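Local structure of VAO-type flavoprotein oxidase VAO615 (Myceliophthora thermophila, 6F72) at residues A187-G192 with V265-R270; A247-L252 with N463-A468; A56-A61 with F69-A74. The protein is probably an oxidoreductase with a bicovalently bound FAD that, once reduced, reacts rapidly with molecular oxygen, though its substrate is unknown. All blocks are in the same frame, centred on the assembly; numbering follows the deposited sequence.

Contact 1: residues A187-G192 with V265-R270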
ATOM      1  N   ALA A 187      16.104  24.125   1.442  1.00 30.19           N
ATOM      2  CA  ALA A 187      16.847  23.296   2.366  1.00 29.85           C
ATOM      3  C   ALA A 187      18.219  23.059   1.723  1.00 30.10           C
ATOM      4  O   ALA A 187      18.350  23.182   0.498  1.00 30.30           O
ATOM      5  CB  ALA A 187      16.117  21.980   2.580  1.00 28.92           C
ATOM      6  N   PRO A 188      19.252  22.721   2.529  1.00 30.22           N
ATOM      7  CA  PRO A 188      20.560  22.401   1.917  1.00 30.37           C
ATOM      8  C   PRO A 188      20.487  21.230   0.914  1.00 29.93           C
ATOM      9  O   PRO A 188      21.126  21.281  -0.142  1.00 30.58           O
ATOM     10  CB  PRO A 188      21.426  22.026   3.121  1.00 30.49           C
ATOM     11  CG  PRO A 188      20.777  22.704   4.280  1.00 30.67           C
ATOM     12  CD  PRO A 188      19.310  22.673   4.006  1.00 30.12           C
ATOM     13  N   TYR A 189      19.684  20.219   1.242  1.00 28.89           N
ATOM     14  CA  TYR A 189      19.539  18.972   0.480  1.00 28.21           C
ATOM     15  C   TYR A 189      18.371  18.966  -0.517  1.00 27.60           C
ATOM     16  O   TYR A 189      18.187  17.988  -1.256  1.00 27.33           O
ATOM     17  CB  TYR A 189      19.348  17.804   1.459  1.00 27.78           C
ATOM     18  CG  TYR A 189      18.423  18.146   2.599  1.00 27.55           C
ATOM     19  CD1 TYR A 189      17.032  18.169   2.415  1.00 27.17           C
ATOM     20  CD2 TYR A 189      18.935  18.473   3.863  1.00 27.83           C
ATOM     21  CE1 TYR A 189      16.178  18.506   3.456  1.00 27.05           C
ATOM     22  CE2 TYR A 189      18.087  18.805   4.916  1.00 27.69           C
ATOM     23  CZ  TYR A 189      16.712  18.817   4.705  1.00 27.32           C
ATOM     24  OH  TYR A 189      15.864  19.148   5.735  1.00 27.28           O
ATOM     25  N   TYR A 190      17.568  20.023  -0.513  1.00 27.24           N
ATOM     26  CA  TYR A 190      16.513  20.188  -1.514  1.00 26.83           C
ATOM     27  C   TYR A 190      16.135  21.645  -1.730  1.00 27.18           C
ATOM     28  O   TYR A 190      15.867  22.376  -0.775  1.00 27.29           O
ATOM     29  CB  TYR A 190      15.240  19.346  -1.214  1.00 25.98           C
ATOM     30  CG  TYR A 190      14.235  19.468  -2.343  1.00 25.81           C
ATOM     31  CD1 TYR A 190      14.523  18.932  -3.606  1.00 25.82           C
ATOM     32  CD2 TYR A 190      13.028  20.181  -2.181  1.00 25.69           C
ATOM     33  CE1 TYR A 190      13.638  19.069  -4.660  1.00 25.79           C
ATOM     34  CE2 TYR A 190      12.137  20.324  -3.243  1.00 25.62           C
ATOM     35  CZ  TYR A 190      12.454  19.764  -4.475  1.00 25.68           C
ATOM     36  OH  TYR A 190      11.623  19.889  -5.551  1.00 25.74           O
ATOM     37  N   LYS A 191      16.117  22.039  -2.999  1.00 27.38           N
ATOM     38  CA  LYS A 191      15.607  23.328  -3.423  1.00 27.82           C
ATOM     39  C   LYS A 191      14.748  23.136  -4.659  1.00 27.68           C
ATOM     40  O   LYS A 191      15.212  22.631  -5.684  1.00 27.72           O
ATOM     41  CB  LYS A 191      16.727  24.329  -3.689  1.00 28.62           C
ATOM     42  CG  LYS A 191      17.460  24.823  -2.455  1.00 28.94           C
ATOM     43  CD  LYS A 191      18.844  25.332  -2.849  1.00 29.70           C
ATOM     44  CE  LYS A 191      19.886  25.058  -1.772  1.00 29.79           C
ATOM     45  NZ  LYS A 191      20.030  26.185  -0.809  1.00 30.33           N
ATOM     46  N   GLY A 192      13.480  23.513  -4.535  1.00 27.45           N
ATOM     47  CA  GLY A 192      12.537  23.431  -5.636  1.00 27.45           C
ATOM     48  C   GLY A 192      11.094  23.328  -5.159  1.00 27.04           C
ATOM     49  O   GLY A 192      10.818  23.501  -3.957  1.00 26.76           O
ATOM     50  N   VAL A 265       7.547  18.161  14.210  1.00 22.93           N
ATOM     51  CA  VAL A 265       7.952  18.066  12.814  1.00 22.46           C
ATOM     52  C   VAL A 265       9.294  17.312  12.767  1.00 22.21           C
ATOM     53  O   VAL A 265      10.220  17.625  13.527  1.00 22.59           O
ATOM     54  CB  VAL A 265       8.029  19.459  12.134  1.00 22.83           C
ATOM     55  CG1 VAL A 265       8.572  19.357  10.714  1.00 22.45           C
ATOM     56  CG2 VAL A 265       6.646  20.113  12.099  1.00 23.07           C
ATOM     57  N   ALA A 266       9.353  16.298  11.897  1.00 21.62           N
ATOM     58  CA  ALA A 266      10.541  15.483  11.662  1.00 21.35           C
ATOM     59  C   ALA A 266      11.063  15.757  10.261  1.00 21.17           C
ATOM     60  O   ALA A 266      10.311  15.699   9.279  1.00 20.89           O
ATOM     61  CB  ALA A 266      10.242  13.996  11.850  1.00 20.95           C
ATOM     62  N   THR A 267      12.353  16.082  10.198  1.00 21.33           N
ATOM     63  CA  THR A 267      13.034  16.458   8.965  1.00 21.30           C
ATOM     64  C   THR A 267      14.438  15.823   9.021  1.00 21.33           C
ATOM     65  O   THR A 267      14.834  15.303  10.072  1.00 21.35           O
ATOM     66  CB  THR A 267      13.141  18.012   8.786  1.00 21.79           C
ATOM     67  OG1 THR A 267      14.323  18.501   9.423  1.00 22.29           O
ATOM     68  CG2 THR A 267      11.913  18.769   9.325  1.00 21.96           C
ATOM     69  N   PRO A 268      15.193  15.848   7.900  1.00 21.39           N
ATOM     70  CA  PRO A 268      16.596  15.386   7.978  1.00 21.67           C
ATOM     71  C   PRO A 268      17.467  16.154   8.989  1.00 22.30           C
ATOM     72  O   PRO A 268      18.474  15.621   9.447  1.00 22.51           O
ATOM     73  CB  PRO A 268      17.121  15.621   6.559  1.00 21.72           C
ATOM     74  CG  PRO A 268      15.907  15.565   5.703  1.00 21.32           C
ATOM     75  CD  PRO A 268      14.819  16.194   6.514  1.00 21.27           C
ATOM     76  N   THR A 269      17.084  17.390   9.330  1.00 22.72           N
ATOM     77  CA  THR A 269      17.814  18.168  10.341  1.00 23.40           C
ATOM     78  C   THR A 269      17.043  18.483  11.647  1.00 23.66           C
ATOM     79  O   THR A 269      17.453  19.377  12.399  1.00 24.27           O
ATOM     80  CB  THR A 269      18.427  19.458   9.734  1.00 23.95           C
ATOM     81  OG1 THR A 269      17.435  20.170   8.975  1.00 23.83           O
ATOM     82  CG2 THR A 269      19.627  19.117   8.829  1.00 24.03           C
ATOM     83  N   ARG A 270      15.938  17.767  11.913  1.00 23.30           N
ATOM     84  CA  ARG A 270      15.150  17.959  13.154  1.00 23.49           C
ATOM     85  C   ARG A 270      14.372  16.689  13.485  1.00 22.72           C
ATOM     86  O   ARG A 270      13.568  16.244  12.672  1.00 22.19           O
ATOM     87  CB  ARG A 270      14.194  19.157  13.017  1.00 24.06           C
ATOM     88  CG  ARG A 270      13.366  19.499  14.269  1.00 24.78           C
ATOM     89  CD  ARG A 270      12.147  20.371  13.950  1.00 25.25           C
ATOM     90  NE  ARG A 270      12.360  21.116  12.703  1.00 25.67           N
ATOM     91  CZ  ARG A 270      11.518  21.990  12.145  1.00 26.09           C
ATOM     92  NH1 ARG A 270      10.336  22.301  12.719  1.00 26.42           N
ATOM     93  NH2 ARG A 270      11.879  22.567  10.986  1.00 26.21           N
TER
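Tyr189 and Pro268 mark the closest approach of the two backbones, 8.8 Å from CA to CA, each standing at the bend of a tight turn. The first turn, closed by the bond from Ala187 N to Tyr190 O, joins the antiparallel strands 179-186 and 193-198. The second is a type I beta turn from Thr267 to Arg270 that leaves strand 263-266 just ahead of helix 272-278. Across the gap the Tyr189 ring lies obliquely against the pyrrolidine ring of Pro268. Pro268 CG stands over one face as a CH-pi contact, 3.9 Å from the ring centroid and 29° off the normal, displaced toward the hydroxyl end. Its neighbour CD comes within 3.2 Å of Tyr189 OH, and Pro268 CB lies 3.7 Å from Tyr189 CE2, so three carbons of the proline follow the outer half of the phenol. The opposite face is met, nearer the rim, by Ala187 CB of the same turn. With Tyr189 CG lodged between backbone N and carbonyl carbon (chi1 42°), the ring leans back over that alanine while its hydroxyl end reaches the other turn. Thr269 CG2 flanks the ring edge near its plane. Thr267 turns its OG1 back on its own loop, accepting from Thr269 N at 3.0 Å in an ST turn that steadies the bend carrying Pro268. Tyr275 of helix 272-278 also packs on Pro268. The contact thus brings together two connections of the antiparallel sheet in the PCMH-type FAD-binding domain, at the periphery of the molecule. Because the tyrosine hydroxyl stays 3.7 Å from Thr269 OG1, too long for a bond, the two turns are joined by dispersion and CH-pi attraction rather than by polar bonding.

Contact 2: residues A247-L252 with N463-A468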
ATOM      1  N   ALA A 247       8.606   6.755  -3.113  1.00 20.95           N
ATOM      2  CA  ALA A 247       7.865   7.782  -2.371  1.00 20.57           C
ATOM      3  C   ALA A 247       8.660   8.361  -1.187  1.00 20.32           C
ATOM      4  O   ALA A 247       8.819   9.583  -1.088  1.00 20.40           O
ATOM      5  CB  ALA A 247       6.525   7.213  -1.912  1.00 20.39           C
ATOM      6  N   ALA A 248       9.198   7.480  -0.336  1.00 20.06           N
ATOM      7  CA  ALA A 248       9.911   7.859   0.875  1.00 19.90           C
ATOM      8  C   ALA A 248      11.189   8.720   0.638  1.00 20.14           C
ATOM      9  O   ALA A 248      11.573   9.507   1.515  1.00 20.14           O
ATOM     10  CB  ALA A 248      10.218   6.631   1.697  1.00 19.79           C
ATOM     11  N   ASP A 249      11.800   8.562  -0.548  1.00 20.29           N
ATOM     12  CA  ASP A 249      12.946   9.347  -1.021  1.00 20.56           C
ATOM     13  C   ASP A 249      12.585  10.808  -1.211  1.00 20.64           C
ATOM     14  O   ASP A 249      13.449  11.694  -1.090  1.00 20.90           O
ATOM     15  CB  ASP A 249      13.433   8.829  -2.373  1.00 20.83           C
ATOM     16  CG  ASP A 249      14.157   7.520  -2.274  1.00 20.94           C
ATOM     17  OD1 ASP A 249      14.590   7.124  -1.166  1.00 20.84           O
ATOM     18  OD2 ASP A 249      14.309   6.888  -3.337  1.00 21.22           O
ATOM     19  N   ASN A 250      11.309  11.038  -1.528  1.00 20.40           N
ATOM     20  CA  ASN A 250      10.804  12.360  -1.849  1.00 20.48           C
ATOM     21  C   ASN A 250      10.222  13.099  -0.656  1.00 20.30           C
ATOM     22  O   ASN A 250       9.732  14.211  -0.819  1.00 20.53           O
ATOM     23  CB  ASN A 250       9.791  12.276  -2.982  1.00 20.51           C
ATOM     24  CG  ASN A 250      10.450  11.989  -4.306  1.00 20.84           C
ATOM     25  OD1 ASN A 250      10.816  12.906  -5.018  1.00 21.15           O
ATOM     26  ND2 ASN A 250      10.639  10.698  -4.626  1.00 20.77           N
ATOM     27  N   VAL A 251      10.296  12.501   0.533  1.00 19.98           N
ATOM     28  CA  VAL A 251       9.807  13.147   1.743  1.00 19.89           C
ATOM     29  C   VAL A 251      10.787  14.202   2.236  1.00 20.15           C
ATOM     30  O   VAL A 251      12.006  13.951   2.356  1.00 20.27           O
ATOM     31  CB  VAL A 251       9.476  12.155   2.883  1.00 19.64           C
ATOM     32  CG1 VAL A 251       8.833  12.896   4.055  1.00 19.71           C
ATOM     33  CG2 VAL A 251       8.510  11.100   2.403  1.00 19.41           C
ATOM     34  N   LEU A 252      10.245  15.390   2.513  1.00 20.25           N
ATOM     35  CA  LEU A 252      11.031  16.471   3.095  1.00 20.55           C
ATOM     36  C   LEU A 252      10.791  16.577   4.598  1.00 20.52           C
ATOM     37  O   LEU A 252      11.732  16.726   5.370  1.00 20.64           O
ATOM     38  CB  LEU A 252      10.750  17.799   2.384  1.00 20.91           C
ATOM     39  CG  LEU A 252      10.934  17.847   0.867  1.00 21.01           C
ATOM     40  CD1 LEU A 252      10.332  19.130   0.324  1.00 21.43           C
ATOM     41  CD2 LEU A 252      12.411  17.742   0.485  1.00 21.27           C
ATOM     42  N   ASN A 463      17.366   7.649   4.723  1.00 21.41           N
ATOM     43  CA  ASN A 463      16.089   7.068   5.157  1.00 21.00           C
ATOM     44  C   ASN A 463      16.254   5.568   5.434  1.00 20.80           C
ATOM     45  O   ASN A 463      17.341   5.019   5.221  1.00 20.85           O
ATOM     46  CB  ASN A 463      14.945   7.409   4.186  1.00 20.72           C
ATOM     47  CG  ASN A 463      15.143   6.846   2.796  1.00 20.63           C
ATOM     48  OD1 ASN A 463      15.449   5.661   2.627  1.00 20.54           O
ATOM     49  ND2 ASN A 463      14.928   7.683   1.782  1.00 20.67           N
ATOM     50  N   SER A 464      15.209   4.937   5.964  1.00 20.62           N
ATOM     51  CA  SER A 464      15.257   3.523   6.389  1.00 20.58           C
ATOM     52  C   SER A 464      14.808   2.515   5.320  1.00 20.44           C
ATOM     53  O   SER A 464      14.693   1.307   5.594  1.00 20.36           O
ATOM     54  CB  SER A 464      14.477   3.326   7.687  1.00 20.52           C
ATOM     55  OG  SER A 464      13.073   3.567   7.511  1.00 20.28           O
ATOM     56  N   LEU A 465      14.605   3.013   4.101  1.00 20.49           N
ATOM     57  CA  LEU A 465      14.193   2.195   2.980  1.00 20.53           C
ATOM     58  C   LEU A 465      15.111   0.990   2.819  1.00 20.81           C
ATOM     59  O   LEU A 465      16.341   1.134   2.778  1.00 21.01           O
ATOM     60  CB  LEU A 465      14.124   3.025   1.700  1.00 20.60           C
ATOM     61  CG  LEU A 465      13.495   2.340   0.491  1.00 20.63           C
ATOM     62  CD1 LEU A 465      11.967   2.438   0.524  1.00 20.42           C
ATOM     63  CD2 LEU A 465      14.054   2.886  -0.810  1.00 20.86           C
ATOM     64  N   HIS A 466      14.504  -0.197   2.778  1.00 20.87           N
ATOM     65  CA  HIS A 466      15.233  -1.458   2.661  1.00 21.20           C
ATOM     66  C   HIS A 466      16.237  -1.431   1.484  1.00 21.50           C
ATOM     67  O   HIS A 466      15.866  -1.061   0.357  1.00 21.48           O
ATOM     68  CB  HIS A 466      14.238  -2.620   2.518  1.00 21.27           C
ATOM     69  CG  HIS A 466      14.841  -3.974   2.757  1.00 21.62           C
ATOM     70  ND1 HIS A 466      15.746  -4.548   1.892  1.00 21.98           N
ATOM     71  CD2 HIS A 466      14.668  -4.868   3.764  1.00 21.73           C
ATOM     72  CE1 HIS A 466      16.104  -5.738   2.349  1.00 22.20           C
ATOM     73  NE2 HIS A 466      15.475  -5.950   3.491  1.00 22.06           N
ATOM     74  N   PRO A 467      17.514  -1.819   1.732  1.00 21.83           N
ATOM     75  CA  PRO A 467      18.539  -1.782   0.676  1.00 22.14           C
ATOM     76  C   PRO A 467      18.222  -2.586  -0.599  1.00 22.21           C
ATOM     77  O   PRO A 467      18.698  -2.220  -1.674  1.00 22.43           O
ATOM     78  CB  PRO A 467      19.792  -2.315   1.374  1.00 22.52           C
ATOM     79  CG  PRO A 467      19.285  -3.052   2.567  1.00 22.43           C
ATOM     80  CD  PRO A 467      18.080  -2.280   3.012  1.00 21.97           C
ATOM     81  N   ALA A 468      17.391  -3.623  -0.492  1.00 22.09           N
ATOM     82  CA  ALA A 468      16.943  -4.397  -1.667  1.00 22.24           C
ATOM     83  C   ALA A 468      16.291  -3.500  -2.721  1.00 22.11           C
ATOM     84  O   ALA A 468      16.411  -3.756  -3.913  1.00 22.33           O
ATOM     85  CB  ALA A 468      15.994  -5.526  -1.264  1.00 22.06           C
TER
HETATM   86  O   HOH W   1      13.961  10.287   2.223  1.00 22.24           O
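Asp249 and Asn463 meet where the PCMH-type FAD-binding domain touches the loop between strand 448-452 and helix 468-471, and the asparagine heads an Asx turn. The two side chains approach at about a right angle, yet their carboxylate and amide planes are only 17° apart. This near-coplanarity suits the bond between them: Asn463 ND2 donates to Asp249 OD1 at 3.0 Å with an N-H...O angle of 159°, the acceptor lying in the amide plane and using its anti lone pair, away from OD2. The same OD1 forms a salt bridge with Arg470 of helix 468-471, while OD2 accepts from Val246 N, so both carboxylate oxygens are engaged and the group has little freedom to turn. The amide is gripped at both ends. Asn463 ND2 also donates to a water 2.8 Å away, and that water in turn donates a hydrogen bond to Ala248 O, 2.6 Å from it. At the other end Asn463 OD1 receives Leu465 N at 3.1 Å, closing the Asx turn. Asn463 CG sits between its backbone N and carbonyl carbon (chi1 63°), folding the amide over the following residues while ND2 still faces the 3-10 segment 247-249. Leu465 adds a looser contact, its CD2 4.3 Å from Asp249 OD1, and also packs on Val246 and Arg470. Strand 448-452 belongs to the seven-stranded antiparallel sheet of what is probably the substrate domain, which in VAO-type enzymes lies over the isoalloxazine ring; the Leu465 side chain is about 9 Å from the bound FAD. Where the loop enters helix 468-471, His466 caps the first turn, its ND1 accepting from Ala468 N at 3.0 Å in the plane of the imidazole.

Contact 3: residues A56-A61 with F69-A74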
ATOM      1  N   ALA A  56     -19.440   5.822  16.772  1.00 28.19           N
ATOM      2  CA  ALA A  56     -19.624   4.391  17.062  1.00 27.86           C
ATOM      3  C   ALA A  56     -19.618   3.675  15.712  1.00 27.45           C
ATOM      4  O   ALA A  56     -20.367   4.052  14.803  1.00 27.85           O
ATOM      5  CB  ALA A  56     -20.937   4.130  17.800  1.00 28.65           C
ATOM      6  N   THR A  57     -18.753   2.674  15.566  1.00 26.72           N
ATOM      7  CA  THR A  57     -18.644   1.968  14.300  1.00 26.47           C
ATOM      8  C   THR A  57     -19.963   1.262  13.949  1.00 26.96           C
ATOM      9  O   THR A  57     -20.545   0.540  14.760  1.00 27.24           O
ATOM     10  CB  THR A  57     -17.485   0.951  14.302  1.00 25.75           C
ATOM     11  OG1 THR A  57     -16.276   1.612  14.682  1.00 25.37           O
ATOM     12  CG2 THR A  57     -17.315   0.314  12.932  1.00 25.52           C
ATOM     13  N   VAL A  58     -20.437   1.550  12.744  1.00 27.28           N
ATOM     14  CA  VAL A  58     -21.526   0.832  12.132  1.00 27.78           C
ATOM     15  C   VAL A  58     -20.976   0.436  10.773  1.00 27.66           C
ATOM     16  O   VAL A  58     -20.802   1.318   9.918  1.00 27.95           O
ATOM     17  CB  VAL A  58     -22.793   1.703  11.963  1.00 28.66           C
ATOM     18  CG1 VAL A  58     -23.907   0.887  11.307  1.00 29.14           C
ATOM     19  CG2 VAL A  58     -23.245   2.257  13.304  1.00 28.94           C
ATOM     20  N   PRO A  59     -20.671  -0.874  10.578  1.00 27.37           N
ATOM     21  CA  PRO A  59     -20.114  -1.349   9.305  1.00 27.43           C
ATOM     22  C   PRO A  59     -21.013  -0.995   8.134  1.00 28.40           C
ATOM     23  O   PRO A  59     -22.220  -0.978   8.283  1.00 29.00           O
ATOM     24  CB  PRO A  59     -20.010  -2.864   9.513  1.00 27.09           C
ATOM     25  CG  PRO A  59     -19.730  -2.999  10.967  1.00 26.68           C
ATOM     26  CD  PRO A  59     -20.573  -1.911  11.620  1.00 27.10           C
ATOM     27  N   GLN A  60     -20.412  -0.679   6.995  1.00 28.82           N
ATOM     28  CA  GLN A  60     -21.146  -0.248   5.799  1.00 30.07           C
ATOM     29  C   GLN A  60     -22.228  -1.246   5.310  1.00 30.84           C
ATOM     30  O   GLN A  60     -23.252  -0.833   4.767  1.00 31.86           O
ATOM     31  CB  GLN A  60     -20.149   0.069   4.682  1.00 30.25           C
ATOM     32  CG  GLN A  60     -20.681   0.992   3.597  1.00 31.40           C
ATOM     33  CD  GLN A  60     -19.634   1.329   2.553  1.00 31.73           C
ATOM     34  OE1 GLN A  60     -18.856   0.481   2.126  1.00 31.30           O
ATOM     35  NE2 GLN A  60     -19.615   2.588   2.133  1.00 32.56           N
ATOM     36  N   ALA A  61     -22.013  -2.543   5.527  1.00 30.65           N
ATOM     37  CA  ALA A  61     -22.979  -3.585   5.124  1.00 31.36           C
ATOM     38  C   ALA A  61     -24.051  -3.910   6.178  1.00 31.67           C
ATOM     39  O   ALA A  61     -24.764  -4.909   6.059  1.00 32.06           O
ATOM     40  CB  ALA A  61     -22.256  -4.851   4.663  1.00 31.11           C
ATOM     41  N   PHE A  69     -28.397  -3.080  14.311  1.00 40.09           N
ATOM     42  CA  PHE A  69     -28.516  -1.678  13.909  1.00 40.85           C
ATOM     43  C   PHE A  69     -29.886  -1.322  13.328  1.00 42.35           C
ATOM     44  O   PHE A  69     -30.202  -0.135  13.175  1.00 43.11           O
ATOM     45  CB  PHE A  69     -27.373  -1.259  12.967  1.00 39.95           C
ATOM     46  CG  PHE A  69     -25.993  -1.509  13.529  1.00 39.13           C
ATOM     47  CD1 PHE A  69     -25.492  -0.734  14.587  1.00 39.19           C
ATOM     48  CD2 PHE A  69     -25.190  -2.523  13.007  1.00 38.34           C
ATOM     49  CE1 PHE A  69     -24.221  -0.970  15.109  1.00 38.52           C
ATOM     50  CE2 PHE A  69     -23.912  -2.761  13.525  1.00 37.66           C
ATOM     51  CZ  PHE A  69     -23.429  -1.986  14.577  1.00 37.72           C
ATOM     52  N   GLY A  70     -30.696  -2.342  13.040  1.00 43.22           N
ATOM     53  CA  GLY A  70     -32.063  -2.175  12.528  1.00 44.65           C
ATOM     54  C   GLY A  70     -32.151  -1.244  11.334  1.00 45.10           C
ATOM     55  O   GLY A  70     -33.003  -0.344  11.295  1.00 46.01           O
ATOM     56  N   GLN A  71     -31.256  -1.458  10.372  1.00 44.58           N
ATOM     57  CA  GLN A  71     -31.092  -0.567   9.230  1.00 44.69           C
ATOM     58  C   GLN A  71     -31.261  -1.260   7.881  1.00 44.61           C
ATOM     59  O   GLN A  71     -30.913  -0.671   6.849  1.00 44.74           O
ATOM     60  CB  GLN A  71     -29.706   0.068   9.275  1.00 44.20           C
ATOM     61  CG  GLN A  71     -29.565   1.270  10.190  1.00 44.36           C
ATOM     62  CD  GLN A  71     -28.166   1.867  10.142  1.00 43.53           C
ATOM     63  OE1 GLN A  71     -27.158   1.151  10.046  1.00 42.62           O
ATOM     64  NE2 GLN A  71     -28.098   3.188  10.210  1.00 44.00           N
ATOM     65  N   TYR A  72     -31.797  -2.486   7.889  1.00 44.56           N
ATOM     66  CA  TYR A  72     -31.916  -3.307   6.683  1.00 44.22           C
ATOM     67  C   TYR A  72     -32.601  -2.600   5.513  1.00 44.90           C
ATOM     68  O   TYR A  72     -33.672  -2.013   5.667  1.00 45.99           O
ATOM     69  CB  TYR A  72     -32.626  -4.630   6.982  1.00 44.51           C
ATOM     70  CG  TYR A  72     -32.714  -5.544   5.776  1.00 44.50           C
ATOM     71  CD1 TYR A  72     -31.634  -6.363   5.409  1.00 43.61           C
ATOM     72  CD2 TYR A  72     -33.870  -5.576   4.986  1.00 45.30           C
ATOM     73  CE1 TYR A  72     -31.713  -7.196   4.300  1.00 43.81           C
ATOM     74  CE2 TYR A  72     -33.957  -6.401   3.874  1.00 45.43           C
ATOM     75  CZ  TYR A  72     -32.885  -7.212   3.539  1.00 44.72           C
ATOM     76  OH  TYR A  72     -32.980  -8.020   2.439  1.00 44.68           O
ATOM     77  N   ASP A  73     -31.961  -2.673   4.349  1.00 44.31           N
ATOM     78  CA  ASP A  73     -32.425  -2.025   3.130  1.00 44.83           C
ATOM     79  C   ASP A  73     -31.889  -2.843   1.971  1.00 44.46           C
ATOM     80  O   ASP A  73     -30.687  -2.796   1.674  1.00 43.72           O
ATOM     81  CB  ASP A  73     -31.907  -0.576   3.075  1.00 44.77           C
ATOM     82  CG  ASP A  73     -32.339   0.189   1.818  1.00 45.48           C
ATOM     83  OD1 ASP A  73     -32.743  -0.417   0.798  1.00 45.86           O
ATOM     84  OD2 ASP A  73     -32.240   1.437   1.852  1.00 45.86           O
ATOM     85  N   ALA A  74     -32.788  -3.586   1.327  1.00 45.10           N
ATOM     86  CA  ALA A  74     -32.442  -4.496   0.231  1.00 44.90           C
ATOM     87  C   ALA A  74     -31.825  -3.771  -0.970  1.00 44.81           C
ATOM     88  O   ALA A  74     -30.780  -4.198  -1.472  1.00 44.62           O
ATOM     89  CB  ALA A  74     -33.657  -5.328  -0.186  1.00 45.88           C
TER
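A small apolar contact, with Val58 lying on the ring of Phe69, folds the long loop between strand 54-56 and helix 74-81 back on itself. Val58 CG1 sits over the middle of the ring in a CH-pi contact, 3.9 Å from the centroid and only 11° off the normal. Its partner CG2 reaches the rim, 3.8 Å from Phe69 CE1. CG1 extends away from the valine backbone N (chi1 180°), which carries that methyl across to the aromatic face. Pro59 crosses the phenylalanine at about a right angle and brings Pro59 CD within 3.9 Å of Phe69 CE2, while Thr57 O lies 3.8 Å from Phe69 CZ. The loop leaves strand 54-56, an outermost strand of the mixed four-stranded sheet, and ends at Asp73, the N-cap of helix 74-81, whose OD1 takes Ala76 N; the disulfide Cys64-Cys77 ties the intervening chain to that same helix. Phe69 also touches Cys118, and Pro59 touches Cys108; these two cysteines form another disulfide of this protein. At the solvent side the extended Gln71 side chain passes Val58 at a slant: its OE1 lies 3.5 Å from Val58 CG1, but the hydrogen-bond partner of that oxygen is Ser62 OG.

How the contacts relate
Along the chain contact 3 closes before the other two begin, whereas contacts 1 and 2 interleave their segments. Those two also adjoin in space, with centres 14 Å apart: they touch where Pro268 CD lies 3.3 Å from Leu252 O. Strands 251-257 and 263-266, successive in the chain and antiparallel neighbours in one sheet, link them, so one side of the FAD-binding region runs from the peripheral turns of contact 1 to its buried junction with the second domain at contact 2. Contact 3, its centre about 41 Å from contact 2 and 46 Å from contact 1, lies across the chain's centre from contact 2, in the disulfide-tied loop near the N-terminus.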